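Local coordinates for protein ribose 5-phosphate isomerase, putative (Trypanosoma brucei brucei, PDB 6FXS) that probably interconverts ribose 5-phosphate and ribulose 5-phosphate as an RpiB-type sugar-phosphate isomerase, at residues V54-H59 with P67-N72. Numbering follows the deposited sequence.
Sequences VYIGPH and PDYALN
In the beta-alpha-beta crossover that leaves edge strand 51-55, the turn Ile56-Gly57-Pro58 packs against Tyr69 and Asn72 on the first turns of helix 66-78. Tyr69 is the centrepiece: its ring lies against all three turn residues. Pro58 lies over one face, its CD 4.2 Å from the ring centroid and 11° off the normal, a CH-pi contact suited to the polarised C-H groups of proline; its CB also reaches Tyr69 OH at 3.6 Å. At the ring edge sits Ile56 CD1, 3.6 Å from Tyr69 CD2. Ile56 holds CG1 between its backbone N and carbonyl carbon (chi1 57°), which places CD1 at that edge, while CG1 lies 3.9 Å from Asn72 ND2, a van der Waals contact with the amide nitrogen and not a hydrogen bond. Because Gly57 has no CB, its backbone lies directly against the ring, Gly57 C 3.5 Å from Tyr69 CE2, and glycine readily adopts the positive phi of 120° found here. The cis Gly57-Pro58 peptide turns the chain sharply, and Tyr55 OH donates a 2.7 Å hydrogen bond to a lone pair of Pro58 O, tying the turn back to the strand. Val64, from the connecting loop, touches both Pro58 and Tyr69. The loop leaving the strand thus packs on the start of the next helix, within a beta-alpha-beta unit of the Rossmann-like alpha/beta/alpha fold of the RpiB/LacAB family.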
ATOM      1  N   VAL B  54      27.577  -0.023   2.276  1.00 29.64           N
ATOM      2  CA  VAL B  54      28.505  -0.210   1.206  1.00 27.77           C
ATOM      3  C   VAL B  54      27.723  -0.185  -0.110  1.00 28.14           C
ATOM      4  O   VAL B  54      27.170  -1.241  -0.563  1.00 24.42           O
ATOM      5  CB  VAL B  54      29.241  -1.577   1.368  1.00 30.81           C
ATOM      6  CG1 VAL B  54      30.322  -1.726   0.351  1.00 30.01           C
ATOM      7  CG2 VAL B  54      29.752  -1.813   2.797  1.00 36.97           C
ATOM      8  N   TYR B  55      27.641   0.982  -0.740  1.00 27.24           N
ATOM      9  CA  TYR B  55      26.933   1.119  -2.036  1.00 29.42           C
ATOM     10  C   TYR B  55      27.780   0.592  -3.186  1.00 30.32           C
ATOM     11  O   TYR B  55      28.847   1.146  -3.420  1.00 35.41           O
ATOM     12  CB  TYR B  55      26.565   2.582  -2.313  1.00 27.06           C
ATOM     13  CG  TYR B  55      25.773   2.759  -3.611  1.00 27.05           C
ATOM     14  CD1 TYR B  55      24.507   2.147  -3.757  1.00 26.68           C
ATOM     15  CD2 TYR B  55      26.236   3.586  -4.661  1.00 27.54           C
ATOM     16  CE1 TYR B  55      23.767   2.277  -4.915  1.00 26.23           C
ATOM     17  CE2 TYR B  55      25.517   3.724  -5.825  1.00 28.30           C
ATOM     18  CZ  TYR B  55      24.247   3.081  -5.944  1.00 28.90           C
ATOM     19  OH  TYR B  55      23.489   3.159  -7.090  1.00 25.50           O
ATOM     20  N   ILE B  56      27.325  -0.436  -3.908  1.00 25.62           N
ATOM     21  CA  ILE B  56      28.131  -1.098  -4.884  1.00 29.89           C
ATOM     22  C   ILE B  56      27.771  -0.717  -6.308  1.00 30.61           C
ATOM     23  O   ILE B  56      28.279  -1.329  -7.230  1.00 30.82           O
ATOM     24  CB  ILE B  56      28.188  -2.662  -4.768  1.00 34.94           C
ATOM     25  CG1 ILE B  56      26.808  -3.318  -4.825  1.00 36.15           C
ATOM     26  CG2 ILE B  56      28.928  -3.138  -3.513  1.00 37.76           C
ATOM     27  CD1 ILE B  56      26.056  -3.216  -6.107  1.00 32.62           C
ATOM     28  N   GLY B  57      26.877   0.240  -6.497  1.00 29.92           N
ATOM     29  CA  GLY B  57      26.600   0.769  -7.843  1.00 30.73           C
ATOM     30  C   GLY B  57      25.121   0.573  -8.261  1.00 31.80           C
ATOM     31  O   GLY B  57      24.344  -0.032  -7.475  1.00 26.98           O
ATOM     32  N   PRO B  58      24.703   1.106  -9.426  1.00 31.14           N
ATOM     33  CA  PRO B  58      25.584   1.857 -10.329  1.00 30.34           C
ATOM     34  C   PRO B  58      25.904   3.281  -9.876  1.00 29.84           C
ATOM     35  O   PRO B  58      25.275   3.884  -8.968  1.00 26.08           O
ATOM     36  CB  PRO B  58      24.821   1.844 -11.667  1.00 30.27           C
ATOM     37  CG  PRO B  58      23.352   1.840 -11.244  1.00 29.65           C
ATOM     38  CD  PRO B  58      23.283   1.221  -9.869  1.00 30.65           C
ATOM     39  N   HIS B  59      26.954   3.841 -10.493  1.00 29.62           N
ATOM     40  CA  HIS B  59      27.415   5.130 -10.041  1.00 27.83           C
ATOM     41  C   HIS B  59      27.038   6.245 -10.991  1.00 32.20           C
ATOM     42  O   HIS B  59      27.469   7.396 -10.781  1.00 32.21           O
ATOM     43  CB  HIS B  59      28.897   5.035  -9.796  1.00 27.53           C
ATOM     44  CG  HIS B  59      29.263   3.947  -8.851  1.00 25.49           C
ATOM     45  ND1 HIS B  59      28.999   4.010  -7.500  1.00 23.78           N
ATOM     46  CD2 HIS B  59      29.900   2.770  -9.054  1.00 28.03           C
ATOM     47  CE1 HIS B  59      29.465   2.930  -6.915  1.00 22.69           C
ATOM     48  NE2 HIS B  59      30.005   2.159  -7.829  1.00 25.77           N
ATOM     49  N   PRO B  67      19.643  -7.465 -12.584  1.00 22.89           N
ATOM     50  CA  PRO B  67      20.208  -8.679 -12.012  1.00 23.13           C
ATOM     51  C   PRO B  67      21.707  -8.650 -11.677  1.00 27.36           C
ATOM     52  O   PRO B  67      22.158  -9.381 -10.796  1.00 28.30           O
ATOM     53  CB  PRO B  67      19.901  -9.730 -13.091  1.00 25.90           C
ATOM     54  CG  PRO B  67      18.700  -9.192 -13.792  1.00 23.24           C
ATOM     55  CD  PRO B  67      19.035  -7.745 -13.891  1.00 23.96           C
ATOM     56  N   ASP B  68      22.482  -7.818 -12.379  1.00 28.75           N
ATOM     57  CA  ASP B  68      23.946  -7.736 -12.170  1.00 26.39           C
ATOM     58  C   ASP B  68      24.152  -7.183 -10.803  1.00 27.31           C
ATOM     59  O   ASP B  68      24.986  -7.701 -10.118  1.00 23.56           O
ATOM     60  CB  ASP B  68      24.635  -6.845 -13.240  1.00 28.03           C
ATOM     61  CG  ASP B  68      24.622  -7.479 -14.625  1.00 27.13           C
ATOM     62  OD1 ASP B  68      24.800  -8.700 -14.741  1.00 28.92           O
ATOM     63  OD2 ASP B  68      24.419  -6.765 -15.600  1.00 35.25           O
ATOM     64  N   TYR B  69      23.359  -6.164 -10.398  1.00 24.73           N
ATOM     65  CA  TYR B  69      23.512  -5.580  -9.120  1.00 25.56           C
ATOM     66  C   TYR B  69      22.855  -6.404  -8.002  1.00 25.66           C
ATOM     67  O   TYR B  69      23.451  -6.558  -6.911  1.00 24.52           O
ATOM     68  CB  TYR B  69      23.071  -4.127  -9.134  1.00 27.38           C
ATOM     69  CG  TYR B  69      23.975  -3.317 -10.051  1.00 29.95           C
ATOM     70  CD1 TYR B  69      23.683  -3.216 -11.398  1.00 32.63           C
ATOM     71  CD2 TYR B  69      25.134  -2.673  -9.583  1.00 31.59           C
ATOM     72  CE1 TYR B  69      24.503  -2.529 -12.290  1.00 31.78           C
ATOM     73  CE2 TYR B  69      25.974  -1.940 -10.479  1.00 33.12           C
ATOM     74  CZ  TYR B  69      25.647  -1.896 -11.831  1.00 32.09           C
ATOM     75  OH  TYR B  69      26.363  -1.203 -12.750  1.00 36.80           O
ATOM     76  N   ALA B  70      21.702  -7.023  -8.303  1.00 22.91           N
ATOM     77  CA  ALA B  70      21.064  -7.993  -7.372  1.00 22.60           C
ATOM     78  C   ALA B  70      21.964  -9.129  -6.952  1.00 22.40           C
ATOM     79  O   ALA B  70      22.106  -9.434  -5.793  1.00 19.91           O
ATOM     80  CB  ALA B  70      19.837  -8.597  -8.034  1.00 23.83           C
ATOM     81  N   LEU B  71      22.537  -9.772  -7.959  1.00 21.94           N
ATOM     82  CA  LEU B  71      23.341 -10.944  -7.737  1.00 23.30           C
ATOM     83  C   LEU B  71      24.661 -10.602  -7.034  1.00 23.57           C
ATOM     84  O   LEU B  71      25.167 -11.380  -6.238  1.00 23.76           O
ATOM     85  CB  LEU B  71      23.632 -11.591  -9.047  1.00 25.26           C
ATOM     86  CG  LEU B  71      22.402 -12.242  -9.687  1.00 28.70           C
ATOM     87  CD1 LEU B  71      22.642 -12.485 -11.161  1.00 25.62           C
ATOM     88  CD2 LEU B  71      22.033 -13.541  -8.918  1.00 28.92           C
ATOM     89  N   ASN B  72      25.165  -9.432  -7.327  1.00 24.48           N
ATOM     90  CA  ASN B  72      26.347  -8.891  -6.676  1.00 28.80           C
ATOM     91  C   ASN B  72      26.152  -8.679  -5.142  1.00 27.62           C
ATOM     92  O   ASN B  72      26.956  -9.172  -4.334  1.00 25.01           O
ATOM     93  CB  ASN B  72      26.615  -7.562  -7.323  1.00 33.45           C
ATOM     94  CG  ASN B  72      28.018  -7.109  -7.147  1.00 46.12           C
ATOM     95  OD1 ASN B  72      28.764  -7.143  -8.115  1.00 59.59           O
ATOM     96  ND2 ASN B  72      28.397  -6.668  -5.939  1.00 46.33           N
TER